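Local coordinates for protein beta-galactosidase (Trichoderma reesei, PDB 3OG2) that probably hydrolyses terminal non-reducing beta-D-galactose residues from beta-D-galactosides, as a glycoprotein of glycoside hydrolase family 35 built round a TIM barrel, at residues 26-31 and 232-237; 162-165 and 171-174; 176-181 and 193-198; 263-266 and 271-274. One frame throughout, in Å; residues are numbered along the deposited sequence.

Contact 1 (26-31 and 232-237)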
loop_
_atom_site.group_PDB
_atom_site.type_symbol
_atom_site.label_atom_id
_atom_site.label_comp_id
_atom_site.label_asym_id
_atom_site.label_seq_id
_atom_site.Cartn_x
_atom_site.Cartn_y
_atom_site.Cartn_z
ATOM N N VAL A 26 14.085 21.212 8.786
ATOM C CA VAL A 26 12.827 21.095 8.030
ATOM C C VAL A 26 11.943 22.267 8.413
ATOM O O VAL A 26 11.497 22.343 9.558
ATOM C CB VAL A 26 12.084 19.766 8.286
ATOM C CG1 VAL A 26 10.851 19.638 7.388
ATOM C CG2 VAL A 26 12.990 18.548 8.030
ATOM N N THR A 27 11.741 23.186 7.449
ATOM C CA THR A 27 10.969 24.365 7.716
ATOM C C THR A 27 9.939 24.524 6.603
ATOM O O THR A 27 9.858 23.660 5.692
ATOM C CB THR A 27 11.864 25.611 7.887
ATOM O OG1 THR A 27 12.636 25.841 6.678
ATOM C CG2 THR A 27 12.819 25.491 9.061
ATOM N N TRP A 28 9.141 25.584 6.621
ATOM C CA TRP A 28 8.072 25.683 5.624
ATOM C C TRP A 28 7.693 27.163 5.484
ATOM O O TRP A 28 7.917 27.941 6.412
ATOM C CB TRP A 28 6.816 24.824 5.969
ATOM C CG TRP A 28 6.145 25.368 7.217
ATOM C CD1 TRP A 28 5.167 26.329 7.282
ATOM C CD2 TRP A 28 6.453 24.972 8.566
ATOM N NE1 TRP A 28 4.836 26.592 8.567
ATOM C CE2 TRP A 28 5.600 25.771 9.379
ATOM C CE3 TRP A 28 7.328 24.056 9.184
ATOM C CZ2 TRP A 28 5.602 25.671 10.754
ATOM C CZ3 TRP A 28 7.301 24.011 10.562
ATOM C CH2 TRP A 28 6.460 24.799 11.341
ATOM N N ASP A 29 7.018 27.468 4.382
ATOM C CA ASP A 29 6.255 28.699 4.309
ATOM C C ASP A 29 4.996 28.472 3.499
ATOM O O ASP A 29 4.526 27.297 3.383
ATOM C CB ASP A 29 7.180 29.796 3.766
ATOM C CG ASP A 29 7.579 29.660 2.320
ATOM O OD1 ASP A 29 7.112 28.718 1.601
ATOM O OD2 ASP A 29 8.378 30.492 1.833
ATOM N N GLU A 30 4.389 29.506 2.959
ATOM C CA GLU A 30 3.117 29.339 2.262
ATOM C C GLU A 30 3.278 28.430 1.055
ATOM O O GLU A 30 2.246 27.876 0.640
ATOM C CB GLU A 30 2.570 30.688 1.777
ATOM C CG GLU A 30 2.316 31.720 2.813
ATOM C CD GLU A 30 3.501 32.612 3.129
ATOM O OE1 GLU A 30 4.704 32.290 2.995
ATOM O OE2 GLU A 30 3.165 33.724 3.583
ATOM N N HIS A 31 4.496 28.347 0.496
ATOM C CA HIS A 31 4.641 27.648 -0.800
ATOM C C HIS A 31 5.115 26.225 -0.714
ATOM O O HIS A 31 4.700 25.386 -1.501
ATOM C CB HIS A 31 5.622 28.424 -1.700
ATOM C CG HIS A 31 5.269 29.873 -1.797
ATOM N ND1 HIS A 31 4.092 30.294 -2.315
ATOM C CD2 HIS A 31 5.981 30.958 -1.408
ATOM C CE1 HIS A 31 4.072 31.639 -2.276
ATOM N NE2 HIS A 31 5.219 32.051 -1.720
ATOM N N VAL A 232 -1.729 21.633 14.705
ATOM C CA VAL A 232 -0.431 21.133 14.196
ATOM C C VAL A 232 0.294 22.230 13.447
ATOM O O VAL A 232 -0.146 23.384 13.356
ATOM C CB VAL A 232 -0.641 19.890 13.316
ATOM C CG1 VAL A 232 -1.236 18.734 14.145
ATOM C CG2 VAL A 232 -1.513 20.183 12.101
ATOM N N ASP A 233 1.464 21.887 12.883
ATOM C CA ASP A 233 2.279 22.875 12.194
ATOM C C ASP A 233 1.813 23.117 10.760
ATOM O O ASP A 233 1.807 24.238 10.273
ATOM C CB ASP A 233 3.722 22.421 12.188
ATOM C CG ASP A 233 4.278 22.343 13.595
ATOM O OD1 ASP A 233 4.063 23.318 14.386
ATOM O OD2 ASP A 233 4.999 21.395 13.887
ATOM N N ILE A 234 1.489 22.011 10.069
ATOM C CA ILE A 234 1.115 22.095 8.657
ATOM C C ILE A 234 -0.233 21.388 8.532
ATOM O O ILE A 234 -0.357 20.205 8.901
ATOM C CB ILE A 234 2.162 21.438 7.728
ATOM C CG1 ILE A 234 3.514 22.143 7.862
ATOM C CG2 ILE A 234 1.616 21.330 6.323
ATOM C CD1 ILE A 234 4.658 21.433 7.114
ATOM N N TYR A 235 -1.245 22.081 8.027
ATOM C CA TYR A 235 -2.552 21.478 7.847
ATOM C C TYR A 235 -2.542 20.587 6.603
ATOM O O TYR A 235 -2.210 21.089 5.506
ATOM C CB TYR A 235 -3.614 22.593 7.674
ATOM C CG TYR A 235 -4.977 22.008 7.415
ATOM C CD1 TYR A 235 -5.728 21.403 8.434
ATOM C CD2 TYR A 235 -5.522 22.054 6.101
ATOM C CE1 TYR A 235 -6.989 20.844 8.212
ATOM C CE2 TYR A 235 -6.788 21.495 5.908
ATOM C CZ TYR A 235 -7.500 20.909 6.937
ATOM O OH TYR A 235 -8.760 20.389 6.679
ATOM N N GLY A 236 -2.903 19.339 6.752
ATOM C CA GLY A 236 -3.002 18.407 5.621
ATOM C C GLY A 236 -4.453 17.878 5.541
ATOM O O GLY A 236 -5.144 17.830 6.550
ATOM N N HIS A 237 -4.822 17.481 4.316
ATOM C CA HIS A 237 -6.079 16.757 4.206
ATOM C C HIS A 237 -5.952 15.698 3.114
ATOM O O HIS A 237 -4.937 15.608 2.422
ATOM C CB HIS A 237 -7.289 17.680 3.983
ATOM C CG HIS A 237 -7.424 18.289 2.624
ATOM N ND1 HIS A 237 -7.912 17.605 1.527
ATOM C CD2 HIS A 237 -7.103 19.542 2.209
ATOM C CE1 HIS A 237 -7.893 18.467 0.484
ATOM N NE2 HIS A 237 -7.408 19.640 0.851
#
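Trp28 has its CG lodged between its own backbone N and carbonyl carbon (chi1 66°), and this turns the indole toward the loop that carries Asp233 and Ile234. On the other side, Ile234 holds CG1 anti to its carbonyl carbon, which brings that branch up to the indole. The contact belongs to the TIM barrel domain. It joins the N-terminal strand 26-28 to the loop that leads into barrel strand 236-239.

Ile234 lies over one face of the indole. Its CG1 is 4.2 Å from the centroid of the five-membered ring of Trp28, only 15° off the ring normal. This is a CH-pi contact. The nearest ring atom is CD2 of Trp28, 4.1 Å from CG1 of Ile234. The two side chains run past each other in opposite directions, and CD1 of Ile234 ends 4.2 Å from CB of Trp28.

Asp233 meets the far end of the indole, on the six-membered ring. Its approach is oblique and led by the methylene CB, with the carboxylate a little farther off. The carboxylate plane is tilted 26° from the ring plane. The charged end is held elsewhere: OD2 of Asp233 accepts a hydrogen bond from Leu212 N and forms a salt bridge with Arg204. The indole thus packs mainly on the carbon part of a fixed acid.

No hydrogen bond joins the two segments. Strand 33-35 adds Leu33, which touches both Val26 and Ile234. The shortest approach between the segments is from CH2 of Trp28 to CB of Asp233, 3.7 Å.

Contact 2 (162-165 and 171-174)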
loop_
_atom_site.group_PDB
_atom_site.type_symbol
_atom_site.label_atom_id
_atom_site.label_comp_id
_atom_site.label_asym_id
_atom_site.label_seq_id
_atom_site.Cartn_x
_atom_site.Cartn_y
_atom_site.Cartn_z
ATOM N N ALA A 162 11.863 9.280 16.809
ATOM C CA ALA A 162 12.653 10.455 17.121
ATOM C C ALA A 162 14.127 10.222 16.771
ATOM O O ALA A 162 14.815 11.102 16.239
ATOM C CB ALA A 162 12.550 10.849 18.608
ATOM N N LYS A 163 14.629 9.016 17.060
ATOM C CA LYS A 163 16.044 8.721 16.780
ATOM C C LYS A 163 16.322 8.745 15.278
ATOM O O LYS A 163 17.461 9.032 14.898
ATOM C CB LYS A 163 16.348 7.349 17.410
ATOM C CG LYS A 163 16.222 7.344 18.917
ATOM C CD LYS A 163 16.548 6.041 19.600
ATOM C CE LYS A 163 16.576 6.181 21.094
ATOM N NZ LYS A 163 15.269 6.418 21.765
ATOM N N ALA A 164 15.295 8.491 14.492
ATOM C CA ALA A 164 15.440 8.420 13.023
ATOM C C ALA A 164 15.180 9.767 12.373
ATOM O O ALA A 164 15.127 9.868 11.150
ATOM C CB ALA A 164 14.504 7.370 12.483
ATOM N N GLN A 165 14.965 10.844 13.129
ATOM C CA GLN A 165 14.754 12.150 12.511
ATOM C C GLN A 165 15.974 12.657 11.778
ATOM O O GLN A 165 17.127 12.354 12.100
ATOM C CB GLN A 165 14.390 13.164 13.635
ATOM C CG GLN A 165 12.947 12.945 14.131
ATOM C CD GLN A 165 12.677 13.828 15.328
ATOM O OE1 GLN A 165 11.743 14.652 15.302
ATOM N NE2 GLN A 165 13.412 13.690 16.427
ATOM N N PRO A 171 16.212 9.537 8.266
ATOM C CA PRO A 171 15.330 9.907 7.152
ATOM C C PRO A 171 14.037 10.606 7.516
ATOM O O PRO A 171 13.379 11.072 6.580
ATOM C CB PRO A 171 15.026 8.509 6.529
ATOM C CG PRO A 171 15.075 7.589 7.724
ATOM C CD PRO A 171 16.189 8.104 8.589
ATOM N N VAL A 172 13.623 10.646 8.775
ATOM C CA VAL A 172 12.262 11.156 9.087
ATOM C C VAL A 172 12.215 12.683 9.078
ATOM O O VAL A 172 12.986 13.346 9.798
ATOM C CB VAL A 172 11.770 10.602 10.445
ATOM C CG1 VAL A 172 10.433 11.247 10.796
ATOM C CG2 VAL A 172 11.622 9.085 10.388
ATOM N N ILE A 173 11.326 13.230 8.252
ATOM C CA ILE A 173 11.220 14.692 8.135
ATOM C C ILE A 173 9.908 15.266 8.643
ATOM O O ILE A 173 9.821 16.470 8.859
ATOM C CB ILE A 173 11.406 15.115 6.640
ATOM C CG1 ILE A 173 10.385 14.470 5.702
ATOM C CG2 ILE A 173 12.848 14.873 6.220
ATOM C CD1 ILE A 173 10.352 15.087 4.324
ATOM N N LEU A 174 8.888 14.433 8.816
ATOM C CA LEU A 174 7.536 14.898 9.173
ATOM C C LEU A 174 6.895 13.807 10.033
ATOM O O LEU A 174 7.213 12.637 9.897
ATOM C CB LEU A 174 6.658 15.119 7.974
ATOM C CG LEU A 174 7.058 16.273 7.052
ATOM C CD1 LEU A 174 6.232 16.156 5.754
ATOM C CD2 LEU A 174 6.795 17.617 7.742
#
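The flat groups that meet here are peptide units, with the Pro171 ring beside them. The carbonyl of Ala164 points at the start of strand 172-177, and its oxygen is met by Val172 N at 2.9 Å. The N-H points almost straight at the oxygen (169°), although the donor is tilted 26° from the carbonyl plane. At the rim of the proline ring, CD of Pro171 lies 3.3 Å from the same oxygen of Ala164. Pro171 N is also near, but it has no hydrogen to give.

Gln165 and Val172 form a single bridge between the backbones. CA of Gln165 approaches O of Val172 at 3.5 Å in a CA-H...O contact. Val172 sets CG2 anti to its carbonyl carbon, and this branch reaches CB of Ala164 at 4.0 Å. Phe101 of helix 98-107 touches both of these side chains.

The Gln165 amide turns back to the helix end. Its NE2 binds Ala162 O at 2.9 Å, in the carbonyl plane and on a lone pair. Gln165 N also donates to Ala162 O, so two N-H groups of one residue grip this oxygen. The other amide atom, OE1 of Gln165, accepts from Ile209 N and Val210 N.

A tight connection from the end of helix 144-163 into parallel strand 172-177 is the alpha-to-beta step of a TIM barrel.

Contact 3 (176-181 and 193-198)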
loop_
_atom_site.group_PDB
_atom_site.type_symbol
_atom_site.label_atom_id
_atom_site.label_comp_id
_atom_site.label_asym_id
_atom_site.label_seq_id
_atom_site.Cartn_x
_atom_site.Cartn_y
_atom_site.Cartn_z
ATOM N N GLN A 176 2.959 12.647 11.661
ATOM C CA GLN A 176 1.503 12.864 11.742
ATOM C C GLN A 176 1.001 12.257 13.045
ATOM O O GLN A 176 1.118 11.033 13.274
ATOM C CB GLN A 176 0.801 12.144 10.570
ATOM C CG GLN A 176 -0.720 12.234 10.672
ATOM C CD GLN A 176 -1.378 11.367 9.637
ATOM O OE1 GLN A 176 -1.293 11.629 8.412
ATOM N NE2 GLN A 176 -2.078 10.296 10.056
ATOM N N PRO A 177 0.377 13.045 13.911
ATOM C CA PRO A 177 -0.293 12.545 15.079
ATOM C C PRO A 177 -1.749 12.184 14.730
ATOM O O PRO A 177 -2.393 12.939 13.996
ATOM C CB PRO A 177 -0.263 13.750 16.038
ATOM C CG PRO A 177 -0.153 14.970 15.167
ATOM C CD PRO A 177 0.325 14.548 13.818
ATOM N N GLU A 178 -2.268 11.071 15.280
ATOM C CA GLU A 178 -3.702 10.734 15.041
ATOM C C GLU A 178 -3.908 10.389 13.563
ATOM O O GLU A 178 -2.923 10.154 12.816
ATOM C CB GLU A 178 -4.665 11.836 15.558
ATOM C CG GLU A 178 -5.536 11.385 16.738
ATOM C CD GLU A 178 -6.695 10.499 16.348
ATOM O OE1 GLU A 178 -7.015 10.418 15.121
ATOM O OE2 GLU A 178 -7.367 9.876 17.222
ATOM N N ASN A 179 -5.144 10.315 13.104
ATOM C CA ASN A 179 -5.394 9.964 11.692
ATOM C C ASN A 179 -6.814 10.370 11.341
ATOM O O ASN A 179 -7.742 9.793 11.930
ATOM C CB ASN A 179 -5.198 8.459 11.468
ATOM C CG ASN A 179 -5.394 8.152 9.985
ATOM O OD1 ASN A 179 -4.405 8.427 9.251
ATOM N ND2 ASN A 179 -6.522 7.710 9.476
ATOM N N GLU A 180 -6.982 11.290 10.407
ATOM C CA GLU A 180 -8.321 11.691 9.961
ATOM C C GLU A 180 -9.244 11.977 11.157
ATOM O O GLU A 180 -10.380 11.490 11.256
ATOM C CB GLU A 180 -8.982 10.676 9.006
ATOM C CG GLU A 180 -8.233 10.635 7.679
ATOM C CD GLU A 180 -8.940 9.976 6.548
ATOM O OE1 GLU A 180 -9.891 9.198 6.774
ATOM O OE2 GLU A 180 -8.568 10.153 5.335
ATOM N N TYR A 181 -8.723 12.825 12.041
ATOM C CA TYR A 181 -9.531 13.276 13.197
ATOM C C TYR A 181 -10.452 14.362 12.698
ATOM O O TYR A 181 -10.067 15.545 12.697
ATOM C CB TYR A 181 -8.567 13.720 14.330
ATOM C CG TYR A 181 -9.375 14.139 15.557
ATOM C CD1 TYR A 181 -10.003 13.177 16.364
ATOM C CD2 TYR A 181 -9.511 15.480 15.916
ATOM C CE1 TYR A 181 -10.736 13.573 17.477
ATOM C CE2 TYR A 181 -10.233 15.861 17.014
ATOM C CZ TYR A 181 -10.834 14.904 17.784
ATOM O OH TYR A 181 -11.577 15.305 18.890
ATOM N N LYS A 193 -10.212 19.801 21.586
ATOM C CA LYS A 193 -8.856 20.353 21.559
ATOM C C LYS A 193 -7.956 19.836 22.695
ATOM O O LYS A 193 -6.774 19.598 22.403
ATOM C CB LYS A 193 -8.927 21.855 21.474
ATOM C CG LYS A 193 -9.625 22.328 20.186
ATOM C CD LYS A 193 -9.558 23.807 20.010
ATOM C CE LYS A 193 -10.236 24.268 18.722
ATOM N NZ LYS A 193 -10.171 25.759 18.538
ATOM N N PRO A 194 -8.429 19.628 23.909
ATOM C CA PRO A 194 -7.588 18.981 24.893
ATOM C C PRO A 194 -7.135 17.604 24.435
ATOM O O PRO A 194 -5.959 17.240 24.658
ATOM C CB PRO A 194 -8.501 18.883 26.156
ATOM C CG PRO A 194 -9.362 20.127 25.997
ATOM C CD PRO A 194 -9.712 20.099 24.520
ATOM N N TYR A 195 -7.997 16.820 23.801
ATOM C CA TYR A 195 -7.594 15.513 23.272
ATOM C C TYR A 195 -6.496 15.667 22.239
ATOM O O TYR A 195 -5.426 15.030 22.296
ATOM C CB TYR A 195 -8.816 14.779 22.691
ATOM C CG TYR A 195 -8.378 13.567 21.905
ATOM C CD1 TYR A 195 -7.836 12.479 22.558
ATOM C CD2 TYR A 195 -8.495 13.522 20.509
ATOM C CE1 TYR A 195 -7.421 11.364 21.829
ATOM C CE2 TYR A 195 -8.078 12.431 19.790
ATOM C CZ TYR A 195 -7.536 11.351 20.462
ATOM O OH TYR A 195 -7.120 10.219 19.773
ATOM N N MET A 196 -6.731 16.577 21.294
ATOM C CA MET A 196 -5.742 16.770 20.216
ATOM C C MET A 196 -4.395 17.179 20.761
ATOM O O MET A 196 -3.342 16.736 20.311
ATOM C CB MET A 196 -6.265 17.814 19.219
ATOM C CG MET A 196 -7.544 17.430 18.502
ATOM S SD MET A 196 -8.455 18.896 17.891
ATOM C CE MET A 196 -7.463 19.181 16.466
ATOM N N GLN A 197 -4.422 18.119 21.749
ATOM C CA GLN A 197 -3.146 18.552 22.315
ATOM C C GLN A 197 -2.475 17.450 23.119
ATOM O O GLN A 197 -1.246 17.421 23.149
ATOM C CB GLN A 197 -3.376 19.794 23.209
ATOM C CG GLN A 197 -2.025 20.393 23.597
ATOM C CD GLN A 197 -1.266 20.901 22.391
ATOM O OE1 GLN A 197 -1.768 21.560 21.476
ATOM N NE2 GLN A 197 0.023 20.568 22.402
ATOM N N TYR A 198 -3.246 16.599 23.822
ATOM C CA TYR A 198 -2.598 15.482 24.541
ATOM C C TYR A 198 -1.826 14.629 23.529
ATOM O O TYR A 198 -0.694 14.197 23.836
ATOM C CB TYR A 198 -3.656 14.642 25.222
ATOM C CG TYR A 198 -3.090 13.576 26.133
ATOM C CD1 TYR A 198 -2.759 12.306 25.618
ATOM C CD2 TYR A 198 -2.875 13.812 27.490
ATOM C CE1 TYR A 198 -2.228 11.334 26.433
ATOM C CE2 TYR A 198 -2.353 12.834 28.318
ATOM C CZ TYR A 198 -2.022 11.586 27.790
ATOM O OH TYR A 198 -1.538 10.610 28.625
#
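Tyr195 and Glu178 meet nearly at a right angle, with the carboxylate plane 75° from the phenol ring. The hydroxyl of Tyr195 donates to OE2 of Glu178 at 2.6 Å and uses the anti lone pair, the one directed away from OE1. OE2 lies in the plane of the Tyr195 ring, at its edge.

The Tyr181 ring is turned 48° from that of Tyr195, neither stacked nor edge-to-face. Its CE1 comes within 3.7 Å of CE2 of Tyr195. Both tyrosines have CG anti to the backbone N, which extends each ring toward the other segment. Met196 comes obliquely to the CD2-CE2 side of the Tyr181 ring: its CG is 3.5 Å from CE2 of Tyr181, and its SD makes an oblique Met-aromatic contact. The hydroxyl of Tyr181 turns to Asn192 N, just before the helix.

The second oxygen of Glu178 is also engaged. OE1 of Glu178 accepts from Asn179 N at 2.8 Å and forms a salt bridge with Arg140. A glutamine here would probably leave Arg140 without its opposite charge, and, if its amide nitrogen took the place of OE2, the Tyr195 hydroxyl without its acceptor.

The segments link the end of barrel strand 172-177 to helix 193-205. Asn179 and Glu180 bind beta-D-galactose in a complex of this protein, so Glu178 stands next to the sugar site. Arg140 would help to keep the buried carboxylate ionised. The carboxylate, with OE1 on Asn179 N and OE2 on Tyr195, is likely to steady the backbone there.

Contact 4 (263-266 and 271-274)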
loop_
_atom_site.group_PDB
_atom_site.type_symbol
_atom_site.label_atom_id
_atom_site.label_comp_id
_atom_site.label_asym_id
_atom_site.label_seq_id
_atom_site.Cartn_x
_atom_site.Cartn_y
_atom_site.Cartn_z
ATOM N N GLN A 263 -8.929 27.115 -3.168
ATOM C CA GLN A 263 -9.643 28.087 -2.314
ATOM C C GLN A 263 -9.825 27.546 -0.897
ATOM O O GLN A 263 -9.676 28.322 0.068
ATOM C CB GLN A 263 -11.026 28.422 -2.888
ATOM C CG GLN A 263 -11.628 29.608 -2.109
ATOM C CD GLN A 263 -10.756 30.871 -2.169
ATOM O OE1 GLN A 263 -10.368 31.310 -3.256
ATOM N NE2 GLN A 263 -10.452 31.490 -1.005
ATOM N N ASP A 264 -10.130 26.266 -0.738
ATOM C CA ASP A 264 -10.233 25.728 0.627
ATOM C C ASP A 264 -8.898 25.914 1.350
ATOM O O ASP A 264 -8.893 26.239 2.525
ATOM C CB ASP A 264 -10.556 24.248 0.582
ATOM C CG ASP A 264 -11.911 23.913 0.029
ATOM O OD1 ASP A 264 -12.848 24.764 0.166
ATOM O OD2 ASP A 264 -12.092 22.792 -0.498
ATOM N N HIS A 265 -7.788 25.726 0.651
ATOM C CA HIS A 265 -6.468 25.858 1.275
ATOM C C HIS A 265 -6.254 27.285 1.744
ATOM O O HIS A 265 -5.805 27.585 2.864
ATOM C CB HIS A 265 -5.390 25.453 0.231
ATOM C CG HIS A 265 -4.047 25.722 0.872
ATOM N ND1 HIS A 265 -3.651 25.029 2.003
ATOM C CD2 HIS A 265 -3.079 26.611 0.603
ATOM C CE1 HIS A 265 -2.437 25.507 2.375
ATOM N NE2 HIS A 265 -2.077 26.453 1.539
ATOM N N LEU A 266 -6.585 28.249 0.872
ATOM C CA LEU A 266 -6.468 29.648 1.259
ATOM C C LEU A 266 -7.392 29.997 2.402
ATOM O O LEU A 266 -7.047 30.869 3.200
ATOM C CB LEU A 266 -6.807 30.535 0.067
ATOM C CG LEU A 266 -5.730 30.447 -1.049
ATOM C CD1 LEU A 266 -6.235 31.207 -2.278
ATOM C CD2 LEU A 266 -4.361 30.884 -0.548
ATOM N N SER A 271 -0.896 29.962 5.423
ATOM C CA SER A 271 0.501 30.140 5.830
ATOM C C SER A 271 1.356 28.886 5.636
ATOM O O SER A 271 2.595 28.959 5.850
ATOM C CB SER A 271 0.575 30.573 7.301
ATOM O OG SER A 271 0.185 29.502 8.168
ATOM N N THR A 272 0.712 27.747 5.249
ATOM C CA THR A 272 1.472 26.489 5.163
ATOM C C THR A 272 1.261 25.857 3.804
ATOM O O THR A 272 0.324 26.205 3.067
ATOM C CB THR A 272 1.086 25.538 6.320
ATOM O OG1 THR A 272 -0.327 25.263 6.312
ATOM C CG2 THR A 272 1.393 26.126 7.684
ATOM N N PRO A 273 2.133 24.943 3.410
ATOM C CA PRO A 273 2.023 24.413 2.043
ATOM C C PRO A 273 0.774 23.618 1.814
ATOM O O PRO A 273 0.362 22.849 2.675
ATOM C CB PRO A 273 3.258 23.492 1.984
ATOM C CG PRO A 273 4.209 23.982 3.020
ATOM C CD PRO A 273 3.311 24.455 4.152
ATOM N N PHE A 274 0.206 23.749 0.628
ATOM C CA PHE A 274 -0.948 22.894 0.297
ATOM C C PHE A 274 -0.506 21.430 0.258
ATOM O O PHE A 274 0.355 21.040 -0.518
ATOM C CB PHE A 274 -1.588 23.345 -1.003
ATOM C CG PHE A 274 -2.757 22.445 -1.426
ATOM C CD1 PHE A 274 -3.654 21.908 -0.522
ATOM C CD2 PHE A 274 -2.872 22.160 -2.801
ATOM C CE1 PHE A 274 -4.657 21.015 -0.970
ATOM C CE2 PHE A 274 -3.870 21.296 -3.223
ATOM C CZ PHE A 274 -4.761 20.734 -2.314
#
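The imidazole of His265 turns one face to CB of Phe274. This CB sits over the centre of the ring, 3.8 Å from the His265 centroid and 5° off the ring normal, a CH-pi contact. Beyond CB, the phenyl ring turns 43° from the imidazole, so the pair is neither stacked nor edge-to-face. CD1 of Phe274 is 4.0 Å from CB of His265.

At the imidazole edge stands the carbonyl of Thr272. NE2 of His265 reaches Thr272 O at 2.9 Å, but the bond is weak because the N-H points well aside (115°). CE1 of His265 is equally near to that oxygen.

The imidazole gets there because CG of His265 is anti to the backbone N, which carries the ring off the helix to the returning chain. An alanine here is likely to open a gap beside CB of Phe274 and to leave Thr272 O without its weak donor.

Further out, OG1 of Thr272 bonds to Ser269 OG, and the backbone of Phe274 pairs with Thr317 and Ile318. The contact thus folds helix 261-268 onto the loop just before barrel strand 275-280, with strand 318-321 alongside and Trp28 of strand 26-28 touching Thr272 and Pro273.

Overall arrangement
From the N terminus, contact 1 opens first, at strand 26-28, and closes some 200 residues later, before strand 236-239. Contacts 2 and 3 are nested inside this long loop. They follow in series and share strand 172-177: contact 2 brings helix 144-163 to its start, and contact 3 takes its end to helix 193-205. Contact 4 comes after contact 1 has closed and makes the short return from helix 261-268 toward strand 275-280. Contacts 1 and 4 have centres about 9 Å apart and touch, through Asp233 O and Thr272 CG2 among others. Val26 packs on Ile173, and Val232 on Pro177, so contact 1 also meets contacts 2 and 3.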